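Local coordinates for nitrosopumilus output domain-containing protein (Pyrococcus horikoshii, PDB 2P9X), which is of unknown function but binds zinc ions and forms a small all-helical domain of the NitrOD5 family, at residues Thr11-Leu16 and Gly22-Leu27; Ile39-Ala42 and Gln47-Lys50; Arg5-Lys10 and Ser71-Arg76. All blocks are in the same frame, centred on the assembly; numbering follows the deposited sequence.

Interaction 1 of 3, residues Thr11-Leu16 and Gly22-Leu27; sequences TIILAL and GLEAVL
Leu16 reaches from helix 3-19 into the start of helix 23-35 and meets Leu23, Glu24 and, one turn on, Leu27. Its CB lies 4.5 Å from CB of Glu24, where the two backbones come nearest. CG, anti to the carbonyl carbon (chi1 -56°), carries the fork forward, and the two methyls part. CD2 goes to Leu23, touching CD2 of that residue at 3.7 Å. CD1 runs over the backbone at Glu24, 4.1 Å from its CA, and ends on CD2 of Leu27 at 4.0 Å. Leu16 crosses both leucines at about a right angle, and each of its methyls meets a CD2 methyl.

At the more open margin, Glu24 stretches back along helix 3-19 until OE2 lies 3.8 Å from CG2 of Ile13, an apolar neighbour for one carboxylate oxygen. OE1 forms a salt bridge with Arg17, while OE2 lies close to Glu28 OE2; both glutamates are zinc ligands in a crystal structure of this protein, although no zinc is bound to them here. A water accepts from Glu24 N at 2.9 Å and gives a weak bond to Leu16 O.

A short turn joins the two helices, and the axes of segments 11-16 and 23-27 make an angle of 116° between their N-to-C directions. Ile39 packs on Leu16 and Leu27, helix 46-57 covers Leu23 and Leu27, and Tyr60 of a neighbouring subunit packs on Leu23.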
ATOM      1  N   THR A  11     -11.278  16.141 -13.109  1.00 20.85           N
ATOM      2  CA  THR A  11     -10.115  15.510 -13.720  1.00 21.44           C
ATOM      3  C   THR A  11      -9.604  14.394 -12.819  1.00 21.02           C
ATOM      4  O   THR A  11      -9.242  13.321 -13.297  1.00 22.28           O
ATOM      5  CB  THR A  11      -8.982  16.516 -13.954  1.00 24.72           C
ATOM      6  OG1 THR A  11      -9.452  17.561 -14.810  1.00 26.49           O
ATOM      7  CG2 THR A  11      -7.787  15.833 -14.616  1.00 26.07           C
ATOM      8  N   ILE A  12      -9.571  14.649 -11.514  1.00 20.15           N
ATOM      9  CA  ILE A  12      -9.108  13.635 -10.576  1.00 19.78           C
ATOM     10  C   ILE A  12     -10.061  12.444 -10.567  1.00 19.22           C
ATOM     11  O   ILE A  12      -9.630  11.294 -10.617  1.00 21.18           O
ATOM     12  CB  ILE A  12      -8.993  14.198  -9.142  1.00 19.30           C
ATOM     13  CG1 ILE A  12      -7.889  15.255  -9.094  1.00 21.04           C
ATOM     14  CG2 ILE A  12      -8.676  13.065  -8.164  1.00 20.65           C
ATOM     15  CD1 ILE A  12      -7.685  15.870  -7.719  1.00 20.57           C
ATOM     16  N   ILE A  13     -11.356  12.722 -10.514  1.00 20.25           N
ATOM     17  CA  ILE A  13     -12.346  11.659 -10.511  1.00 20.30           C
ATOM     18  C   ILE A  13     -12.201  10.770 -11.748  1.00 21.14           C
ATOM     19  O   ILE A  13     -12.269   9.545 -11.645  1.00 20.17           O
ATOM     20  CB  ILE A  13     -13.768  12.252 -10.430  1.00 22.86           C
ATOM     21  CG1 ILE A  13     -14.007  12.787  -9.013  1.00 25.96           C
ATOM     22  CG2 ILE A  13     -14.791  11.203 -10.800  1.00 26.25           C
ATOM     23  CD1 ILE A  13     -15.178  13.739  -8.905  1.00 29.56           C
ATOM     24  N   LEU A  14     -11.995  11.374 -12.915  1.00 21.35           N
ATOM     25  CA  LEU A  14     -11.836  10.575 -14.132  1.00 22.12           C
ATOM     26  C   LEU A  14     -10.553   9.746 -14.056  1.00 22.83           C
ATOM     27  O   LEU A  14     -10.516   8.607 -14.519  1.00 23.84           O
ATOM     28  CB  LEU A  14     -11.817  11.473 -15.375  1.00 23.68           C
ATOM     29  CG  LEU A  14     -13.126  12.203 -15.689  1.00 25.85           C
ATOM     30  CD1 LEU A  14     -12.920  13.116 -16.884  1.00 27.75           C
ATOM     31  CD2 LEU A  14     -14.237  11.199 -15.968  1.00 28.19           C
ATOM     32  N   ALA A  15      -9.507  10.310 -13.457  1.00 20.97           N
ATOM     33  CA  ALA A  15      -8.247   9.581 -13.321  1.00 20.41           C
ATOM     34  C   ALA A  15      -8.452   8.353 -12.431  1.00 21.00           C
ATOM     35  O   ALA A  15      -7.956   7.269 -12.732  1.00 22.36           O
ATOM     36  CB  ALA A  15      -7.166  10.488 -12.733  1.00 20.01           C
ATOM     37  N   LEU A  16      -9.195   8.518 -11.340  1.00 20.25           N
ATOM     38  CA  LEU A  16      -9.429   7.392 -10.439  1.00 20.64           C
ATOM     39  C   LEU A  16     -10.209   6.293 -11.153  1.00 20.67           C
ATOM     40  O   LEU A  16      -9.919   5.111 -10.985  1.00 21.64           O
ATOM     41  CB  LEU A  16     -10.194   7.845  -9.191  1.00 19.24           C
ATOM     42  CG  LEU A  16      -9.577   8.982  -8.368  1.00 19.23           C
ATOM     43  CD1 LEU A  16     -10.486   9.276  -7.181  1.00 20.68           C
ATOM     44  CD2 LEU A  16      -8.173   8.611  -7.897  1.00 20.71           C
ATOM     45  N   GLY A  22     -12.875   0.306  -8.540  1.00 25.63           N
ATOM     46  CA  GLY A  22     -13.157   0.675  -7.165  1.00 23.16           C
ATOM     47  C   GLY A  22     -12.338   1.762  -6.497  1.00 21.92           C
ATOM     48  O   GLY A  22     -12.594   2.078  -5.335  1.00 21.77           O
ATOM     49  N   LEU A  23     -11.372   2.349  -7.193  1.00 19.90           N
ATOM     50  CA  LEU A  23     -10.555   3.368  -6.538  1.00 19.02           C
ATOM     51  C   LEU A  23     -11.355   4.573  -6.059  1.00 18.84           C
ATOM     52  O   LEU A  23     -11.121   5.072  -4.959  1.00 18.59           O
ATOM     53  CB  LEU A  23      -9.405   3.818  -7.449  1.00 18.20           C
ATOM     54  CG  LEU A  23      -8.403   4.786  -6.809  1.00 17.49           C
ATOM     55  CD1 LEU A  23      -7.905   4.224  -5.470  1.00 18.14           C
ATOM     56  CD2 LEU A  23      -7.231   5.008  -7.778  1.00 18.51           C
ATOM     57  N   GLU A  24     -12.298   5.050  -6.864  1.00 18.81           N
ATOM     58  CA  GLU A  24     -13.087   6.201  -6.434  1.00 19.52           C
ATOM     59  C   GLU A  24     -13.789   5.896  -5.112  1.00 20.13           C
ATOM     60  O   GLU A  24     -13.726   6.684  -4.166  1.00 17.94           O
ATOM     61  CB  GLU A  24     -14.127   6.576  -7.492  1.00 20.80           C
ATOM     62  CG  GLU A  24     -14.863   7.883  -7.191  1.00 21.50           C
ATOM     63  CD  GLU A  24     -15.961   8.171  -8.196  1.00 23.21           C
ATOM     64  OE1 GLU A  24     -16.166   7.349  -9.108  1.00 24.42           O
ATOM     65  OE2 GLU A  24     -16.621   9.222  -8.072  1.00 24.70           O
ATOM     66  N   ALA A  25     -14.445   4.740  -5.040  1.00 19.66           N
ATOM     67  CA  ALA A  25     -15.153   4.368  -3.817  1.00 19.17           C
ATOM     68  C   ALA A  25     -14.207   4.190  -2.639  1.00 19.59           C
ATOM     69  O   ALA A  25     -14.516   4.586  -1.514  1.00 20.43           O
ATOM     70  CB  ALA A  25     -15.931   3.087  -4.040  1.00 20.02           C
ATOM     71  N   VAL A  26     -13.054   3.580  -2.890  1.00 18.49           N
ATOM     72  CA  VAL A  26     -12.090   3.348  -1.823  1.00 18.29           C
ATOM     73  C   VAL A  26     -11.509   4.651  -1.286  1.00 19.36           C
ATOM     74  O   VAL A  26     -11.489   4.878  -0.072  1.00 19.34           O
ATOM     75  CB  VAL A  26     -10.966   2.408  -2.314  1.00 17.68           C
ATOM     76  CG1 VAL A  26      -9.827   2.354  -1.305  1.00 18.88           C
ATOM     77  CG2 VAL A  26     -11.548   1.011  -2.523  1.00 19.43           C
ATOM     78  N   LEU A  27     -11.036   5.518  -2.173  1.00 19.16           N
ATOM     79  CA  LEU A  27     -10.471   6.776  -1.697  1.00 18.96           C
ATOM     80  C   LEU A  27     -11.544   7.628  -1.025  1.00 19.84           C
ATOM     81  O   LEU A  27     -11.295   8.247   0.004  1.00 20.07           O
ATOM     82  CB  LEU A  27      -9.824   7.554  -2.851  1.00 17.90           C
ATOM     83  CG  LEU A  27      -9.196   8.908  -2.488  1.00 17.40           C
ATOM     84  CD1 LEU A  27      -8.209   8.769  -1.337  1.00 18.34           C
ATOM     85  CD2 LEU A  27      -8.494   9.461  -3.730  1.00 18.89           C
TER
HETATM   86  O   HOH W   1     -12.733   4.398  -9.648  1.00 22.21           O

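Interaction 2 of 3, residues Ile39-Ala42 and Gln47-Lys50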
ATOM      1  N   ILE A  39     -13.413  14.311  -2.686  1.00 20.19           N
ATOM      2  CA  ILE A  39     -12.269  14.534  -3.570  1.00 21.42           C
ATOM      3  C   ILE A  39     -11.971  16.012  -3.790  1.00 19.67           C
ATOM      4  O   ILE A  39     -10.849  16.382  -4.154  1.00 22.44           O
ATOM      5  CB  ILE A  39     -12.492  13.837  -4.945  1.00 23.70           C
ATOM      6  CG1 ILE A  39     -12.559  12.321  -4.749  1.00 27.00           C
ATOM      7  CG2 ILE A  39     -11.348  14.155  -5.907  1.00 23.49           C
ATOM      8  CD1 ILE A  39     -11.270  11.722  -4.245  1.00 30.07           C
ATOM      9  N   GLU A  40     -12.973  16.856  -3.561  1.00 20.82           N
ATOM     10  CA  GLU A  40     -12.797  18.295  -3.736  1.00 20.23           C
ATOM     11  C   GLU A  40     -11.734  18.834  -2.777  1.00 22.33           C
ATOM     12  O   GLU A  40     -11.282  19.973  -2.904  1.00 19.89           O
ATOM     13  CB  GLU A  40     -14.128  19.020  -3.511  1.00 22.28           C
ATOM     14  CG  GLU A  40     -14.826  18.679  -2.202  1.00 24.78           C
ATOM     15  CD  GLU A  40     -15.682  17.414  -2.270  1.00 25.28           C
ATOM     16  OE1 GLU A  40     -15.570  16.651  -3.253  1.00 27.45           O
ATOM     17  OE2 GLU A  40     -16.475  17.195  -1.330  1.00 31.59           O
ATOM     18  N   LEU A  41     -11.341  18.016  -1.805  1.00 20.16           N
ATOM     19  CA  LEU A  41     -10.315  18.406  -0.844  1.00 21.13           C
ATOM     20  C   LEU A  41      -8.996  18.674  -1.564  1.00 21.37           C
ATOM     21  O   LEU A  41      -8.159  19.436  -1.079  1.00 22.59           O
ATOM     22  CB  LEU A  41     -10.100  17.290   0.186  1.00 21.91           C
ATOM     23  CG  LEU A  41      -9.035  17.554   1.254  1.00 24.12           C
ATOM     24  CD1 LEU A  41      -9.472  18.718   2.139  1.00 25.03           C
ATOM     25  CD2 LEU A  41      -8.834  16.299   2.098  1.00 24.25           C
ATOM     26  N   ALA A  42      -8.805  18.028  -2.715  1.00 21.79           N
ATOM     27  CA  ALA A  42      -7.578  18.206  -3.488  1.00 21.35           C
ATOM     28  C   ALA A  42      -7.394  19.676  -3.844  1.00 21.41           C
ATOM     29  O   ALA A  42      -6.277  20.187  -3.845  1.00 20.91           O
ATOM     30  CB  ALA A  42      -7.620  17.354  -4.749  1.00 21.78           C
ATOM     31  N   GLN A  47      -2.368  19.995   0.307  1.00 24.85           N
ATOM     32  CA  GLN A  47      -1.431  19.361   1.226  1.00 25.23           C
ATOM     33  C   GLN A  47      -2.140  18.305   2.080  1.00 24.78           C
ATOM     34  O   GLN A  47      -1.613  17.210   2.285  1.00 25.27           O
ATOM     35  CB  GLN A  47      -0.764  20.408   2.130  1.00 28.73           C
ATOM     36  CG  GLN A  47       0.115  19.795   3.216  1.00 33.70           C
ATOM     37  CD  GLN A  47       0.894  20.829   4.015  1.00 37.68           C
ATOM     38  OE1 GLN A  47       1.470  20.512   5.057  1.00 41.00           O
ATOM     39  NE2 GLN A  47       0.928  22.064   3.526  1.00 38.89           N
ATOM     40  N   LYS A  48      -3.334  18.629   2.567  1.00 23.57           N
ATOM     41  CA  LYS A  48      -4.092  17.691   3.393  1.00 24.75           C
ATOM     42  C   LYS A  48      -4.539  16.492   2.555  1.00 24.32           C
ATOM     43  O   LYS A  48      -4.548  15.358   3.033  1.00 23.15           O
ATOM     44  CB  LYS A  48      -5.309  18.387   4.007  1.00 28.23           C
ATOM     45  CG  LYS A  48      -6.070  17.534   5.011  1.00 32.65           C
ATOM     46  CD  LYS A  48      -7.099  18.348   5.782  1.00 37.80           C
ATOM     47  CE  LYS A  48      -6.432  19.436   6.612  1.00 41.94           C
ATOM     48  NZ  LYS A  48      -5.441  18.878   7.576  1.00 43.75           N
ATOM     49  N   PHE A  49      -4.904  16.748   1.303  1.00 22.57           N
ATOM     50  CA  PHE A  49      -5.337  15.679   0.411  1.00 22.31           C
ATOM     51  C   PHE A  49      -4.160  14.727   0.182  1.00 22.62           C
ATOM     52  O   PHE A  49      -4.312  13.503   0.255  1.00 21.43           O
ATOM     53  CB  PHE A  49      -5.827  16.274  -0.922  1.00 20.80           C
ATOM     54  CG  PHE A  49      -6.169  15.244  -1.968  1.00 19.66           C
ATOM     55  CD1 PHE A  49      -7.440  14.677  -2.012  1.00 20.11           C
ATOM     56  CD2 PHE A  49      -5.222  14.833  -2.899  1.00 19.06           C
ATOM     57  CE1 PHE A  49      -7.763  13.716  -2.971  1.00 20.95           C
ATOM     58  CE2 PHE A  49      -5.534  13.870  -3.869  1.00 19.80           C
ATOM     59  CZ  PHE A  49      -6.807  13.312  -3.901  1.00 21.16           C
ATOM     60  N   LYS A  50      -2.982  15.288  -0.082  1.00 21.82           N
ATOM     61  CA  LYS A  50      -1.799  14.466  -0.306  1.00 24.35           C
ATOM     62  C   LYS A  50      -1.496  13.634   0.934  1.00 24.23           C
ATOM     63  O   LYS A  50      -1.197  12.443   0.836  1.00 24.25           O
ATOM     64  CB  LYS A  50      -0.599  15.349  -0.656  1.00 26.32           C
ATOM     65  CG  LYS A  50      -0.573  15.749  -2.122  1.00 28.32           C
ATOM     66  CD  LYS A  50       0.572  16.708  -2.435  1.00 31.64           C
ATOM     67  CE  LYS A  50       1.843  16.342  -1.692  1.00 32.90           C
ATOM     68  NZ  LYS A  50       3.064  16.648  -2.492  1.00 37.23           N
TER
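A CH-pi contact joins Ala42 to Phe49: CB of Ala42 stands over the centre of the Phe49 ring, 3.8 Å from its centroid and 10° off the normal. The backbone of the alanine shares that approach, with Ala42 CA 3.6 Å from Phe49 CG. With CG anti to the backbone N (chi1 174°), the phenylalanine extends its ring from helix 46-57 past the short helix 41-44, and the small alanine lets the two backbones draw to 5.2 Å between Ala42 CA and Phe49 CA.

These two helices follow one another with hardly a break, forming a tight corner between consecutive helices in an all-alpha domain. Asp45 OD1, in the turn, accepts a hydrogen bond from the backbone N of Lys48, and Phe49 also packs on Leu86 of helix 86-97.

Aliphatic side chains meet both the edge and the base of Phe49. Ile39 comes to the ring edge, CD1 lying near the ring plane and 4.2 Å from Phe49 CE1. Leu41 instead meets the base of the same residue: its CD2 is 3.9 Å from Phe49 CA, and its CG faces Phe49 CB. The same methyl, Leu41 CD2, touches the aliphatic stem of Lys48 at CG, 4.2 Å away, while the rest of that lysine turns outward from the contact. Helix 23-35 packs on this group too, through Leu31 against Ile39 and Leu35 against Leu41.

Interaction 3 of 3, residues Arg5-Lys10 and Ser71-Arg76; sequences RDILTK and SKLKGR. With ACT (acetate ion), chain E.
The flat guanidinium of Arg76 lies against an aliphatic side chain: Ile7 sits over one face of it, CG2 being 3.9 Å from Arg76 NE, while Ile7 CG1 is equally near Arg76 NH2. The two side chains cross at about a right angle, and the bend of the arginine at chi2 (-50°) turns its end over the isoleucine. Deeper in, Leu73 serves as the common partner. Its CD1 approaches Ile7 CG2 at 4.1 Å, and its CD2 meets Leu8 CD1 at 3.8 Å.

Segments 5-10 and 71-76, on helices 3-19 and 59-76, cross at 128°, running mostly against each other with axes 10.4 Å apart at closest approach, so side chains alone bridge them. Helix 86-97 fills in beside this crossing of the all-helical fold, with Val90 on Leu8 and Leu89 and Ile93 on Leu73.

On another side of helix 3-19, Arg5 NH1 gives a nearly straight hydrogen bond (165°) to acetate O at 3.0 Å, near the guanidinium plane; the ion probably came from the crystallisation liquor. Arg5 NE forms a salt bridge with Asp44. An alanine in place of Arg5 is likely to leave Asp44 without this cationic mate and the acetate without its guanidinium donor. Arg5 O, one turn before Thr9, takes two bonds from that residue: Thr9 N and OG1, the latter at 2.8 Å, arrive from opposite faces of the carbonyl plane.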
ATOM      1  N   ARG A   5     -11.963  24.696  -9.339  1.00 20.17           N
ATOM      2  CA  ARG A   5     -12.273  23.624  -8.396  1.00 21.19           C
ATOM      3  C   ARG A   5     -13.011  22.512  -9.132  1.00 21.96           C
ATOM      4  O   ARG A   5     -12.758  21.326  -8.911  1.00 22.52           O
ATOM      5  CB  ARG A   5     -13.131  24.178  -7.258  1.00 20.20           C
ATOM      6  CG  ARG A   5     -13.422  23.215  -6.097  1.00 20.17           C
ATOM      7  CD  ARG A   5     -14.038  24.018  -4.951  1.00 19.65           C
ATOM      8  NE  ARG A   5     -14.220  23.283  -3.699  1.00 21.92           N
ATOM      9  CZ  ARG A   5     -15.313  22.597  -3.373  1.00 20.17           C
ATOM     10  NH1 ARG A   5     -16.334  22.530  -4.213  1.00 22.30           N
ATOM     11  NH2 ARG A   5     -15.406  22.027  -2.177  1.00 22.35           N
ATOM     12  N   ASP A   6     -13.931  22.902 -10.007  1.00 20.83           N
ATOM     13  CA  ASP A   6     -14.706  21.942 -10.789  1.00 23.02           C
ATOM     14  C   ASP A   6     -13.796  21.143 -11.721  1.00 23.80           C
ATOM     15  O   ASP A   6     -13.846  19.915 -11.748  1.00 24.55           O
ATOM     16  CB  ASP A   6     -15.778  22.687 -11.593  1.00 26.38           C
ATOM     17  CG  ASP A   6     -16.586  21.770 -12.491  1.00 31.73           C
ATOM     18  OD1 ASP A   6     -16.993  20.690 -12.023  1.00 34.25           O
ATOM     19  OD2 ASP A   6     -16.824  22.142 -13.656  1.00 35.16           O
ATOM     20  N   ILE A   7     -12.948  21.841 -12.467  1.00 23.12           N
ATOM     21  CA  ILE A   7     -12.047  21.178 -13.403  1.00 22.75           C
ATOM     22  C   ILE A   7     -11.047  20.250 -12.719  1.00 23.23           C
ATOM     23  O   ILE A   7     -10.796  19.136 -13.192  1.00 23.19           O
ATOM     24  CB  ILE A   7     -11.281  22.206 -14.255  1.00 24.69           C
ATOM     25  CG1 ILE A   7     -12.271  22.989 -15.121  1.00 27.01           C
ATOM     26  CG2 ILE A   7     -10.271  21.500 -15.140  1.00 26.24           C
ATOM     27  CD1 ILE A   7     -11.653  24.186 -15.825  1.00 29.29           C
ATOM     28  N   LEU A   8     -10.474  20.686 -11.606  1.00 21.69           N
ATOM     29  CA  LEU A   8      -9.512  19.823 -10.925  1.00 19.86           C
ATOM     30  C   LEU A   8     -10.199  18.590 -10.347  1.00 20.38           C
ATOM     31  O   LEU A   8      -9.719  17.472 -10.509  1.00 23.06           O
ATOM     32  CB  LEU A   8      -8.791  20.574  -9.804  1.00 21.52           C
ATOM     33  CG  LEU A   8      -7.803  19.710  -9.010  1.00 21.65           C
ATOM     34  CD1 LEU A   8      -6.796  19.078  -9.958  1.00 22.35           C
ATOM     35  CD2 LEU A   8      -7.092  20.556  -7.965  1.00 23.67           C
ATOM     36  N   THR A   9     -11.328  18.793  -9.680  1.00 21.88           N
ATOM     37  CA  THR A   9     -12.045  17.680  -9.072  1.00 19.57           C
ATOM     38  C   THR A   9     -12.496  16.655 -10.100  1.00 21.65           C
ATOM     39  O   THR A   9     -12.288  15.458  -9.913  1.00 22.30           O
ATOM     40  CB  THR A   9     -13.261  18.185  -8.257  1.00 19.65           C
ATOM     41  OG1 THR A   9     -12.799  19.085  -7.240  1.00 23.43           O
ATOM     42  CG2 THR A   9     -13.983  17.013  -7.582  1.00 23.19           C
ATOM     43  N   LYS A  10     -13.088  17.111 -11.197  1.00 21.33           N
ATOM     44  CA  LYS A  10     -13.543  16.179 -12.225  1.00 22.83           C
ATOM     45  C   LYS A  10     -12.378  15.435 -12.863  1.00 22.42           C
ATOM     46  O   LYS A  10     -12.470  14.237 -13.132  1.00 22.06           O
ATOM     47  CB  LYS A  10     -14.338  16.908 -13.310  1.00 26.47           C
ATOM     48  CG  LYS A  10     -14.992  15.971 -14.318  1.00 31.71           C
ATOM     49  CD  LYS A  10     -15.948  15.003 -13.621  1.00 35.76           C
ATOM     50  CE  LYS A  10     -16.582  14.025 -14.603  1.00 39.68           C
ATOM     51  NZ  LYS A  10     -18.059  14.205 -14.689  1.00 42.08           N
ATOM     52  N   SER A  71      -0.308  15.188 -14.717  1.00 27.77           N
ATOM     53  CA  SER A  71      -0.250  14.851 -16.135  1.00 30.08           C
ATOM     54  C   SER A  71      -1.617  14.988 -16.805  1.00 30.53           C
ATOM     55  O   SER A  71      -1.723  15.508 -17.919  1.00 29.19           O
ATOM     56  CB  SER A  71       0.268  13.420 -16.312  1.00 32.02           C
ATOM     57  OG  SER A  71       1.639  13.332 -15.971  1.00 39.51           O
ATOM     58  N   LYS A  72      -2.662  14.523 -16.127  1.00 28.88           N
ATOM     59  CA  LYS A  72      -4.011  14.598 -16.679  1.00 29.79           C
ATOM     60  C   LYS A  72      -4.529  16.027 -16.754  1.00 30.04           C
ATOM     61  O   LYS A  72      -5.259  16.379 -17.681  1.00 29.66           O
ATOM     62  CB  LYS A  72      -4.980  13.758 -15.844  1.00 30.02           C
ATOM     63  CG  LYS A  72      -4.818  12.261 -16.008  1.00 31.87           C
ATOM     64  CD  LYS A  72      -4.972  11.833 -17.455  1.00 34.33           C
ATOM     65  CE  LYS A  72      -4.627  10.360 -17.621  1.00 37.19           C
ATOM     66  NZ  LYS A  72      -5.169   9.806 -18.891  1.00 39.69           N
ATOM     67  N   LEU A  73      -4.169  16.850 -15.775  1.00 30.38           N
ATOM     68  CA  LEU A  73      -4.635  18.230 -15.786  1.00 33.21           C
ATOM     69  C   LEU A  73      -3.962  19.030 -16.900  1.00 34.99           C
ATOM     70  O   LEU A  73      -4.533  19.933 -17.498  1.00 35.12           O
ATOM     71  CB  LEU A  73      -4.319  18.854 -14.427  1.00 33.61           C
ATOM     72  CG  LEU A  73      -5.176  20.089 -14.143  1.00 36.84           C
ATOM     73  CD1 LEU A  73      -6.676  19.785 -14.181  1.00 35.57           C
ATOM     74  CD2 LEU A  73      -4.897  20.700 -12.771  1.00 39.36           C
ATOM     75  N   LYS A  74      -2.683  18.692 -17.142  1.00 35.74           N
ATOM     76  CA  LYS A  74      -1.973  19.332 -18.240  1.00 39.51           C
ATOM     77  C   LYS A  74      -2.624  19.002 -19.585  1.00 40.48           C
ATOM     78  O   LYS A  74      -2.699  19.817 -20.496  1.00 41.85           O
ATOM     79  CB  LYS A  74      -0.522  18.849 -18.213  1.00 40.43           C
ATOM     80  CG  LYS A  74       0.317  19.621 -17.192  1.00 42.56           C
ATOM     81  CD  LYS A  74       1.729  19.052 -17.037  1.00 45.40           C
ATOM     82  CE  LYS A  74       2.478  19.676 -15.854  1.00 47.74           C
ATOM     83  NZ  LYS A  74       3.866  19.214 -15.848  1.00 48.49           N
ATOM     84  N   GLY A  75      -3.080  17.740 -19.702  1.00 40.23           N
ATOM     85  CA  GLY A  75      -3.780  17.335 -20.915  1.00 41.03           C
ATOM     86  C   GLY A  75      -5.158  17.994 -21.015  1.00 42.25           C
ATOM     87  O   GLY A  75      -5.725  18.151 -22.089  1.00 42.11           O
ATOM     88  N   ARG A  76      -5.701  18.377 -19.864  1.00 41.23           N
ATOM     89  CA  ARG A  76      -7.009  19.026 -19.823  1.00 41.87           C
ATOM     90  C   ARG A  76      -6.930  20.536 -20.108  1.00 41.82           C
ATOM     91  O   ARG A  76      -7.802  21.119 -20.736  1.00 41.85           O
ATOM     92  CB  ARG A  76      -7.612  18.797 -18.436  1.00 40.96           C
ATOM     93  CG  ARG A  76      -9.138  18.743 -18.459  1.00 41.75           C
ATOM     94  CD  ARG A  76      -9.737  19.933 -19.211  1.00 41.78           C
ATOM     95  NE  ARG A  76     -11.106  20.198 -18.758  1.00 40.46           N
ATOM     96  CZ  ARG A  76     -11.664  21.357 -19.156  1.00 38.61           C
ATOM     97  NH1 ARG A  76     -10.985  22.187 -19.928  1.00 37.52           N
ATOM     98  NH2 ARG A  76     -12.909  21.665 -18.773  1.00 38.38           N
TER
HETATM   99  C   ACT E1001     -17.190  23.372  -7.847  1.00 22.41           C
HETATM  100  O   ACT E1001     -16.707  23.916  -6.833  1.00 23.47           O
HETATM  101  OXT ACT E1001     -17.777  23.985  -8.769  1.00 21.78           O
HETATM  102  CH3 ACT E1001     -17.050  21.854  -7.978  1.00 22.97           C

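In the fold
From the N terminus, helix 3-19 enters interaction 3 first, through residues 5-10, and then interaction 1 through 11-16. Interaction 1 closes at once, across the short turn into helix 23-35. Interaction 2 opens only afterwards and closes the corner between helices 41-44 and 46-57, so the two stand in series. Interaction 3 closes last, when helix 59-76 returns to helix 3-19, and its long loop encloses both others. The three contacts also touch in space: Ile12 and Leu16 pack on residues 39-42, Thr11 lies against Leu73 and Arg76, and Arg5 and Thr9 meet Glu40. Helix 3-19 thereby links both local corners to the returning helix.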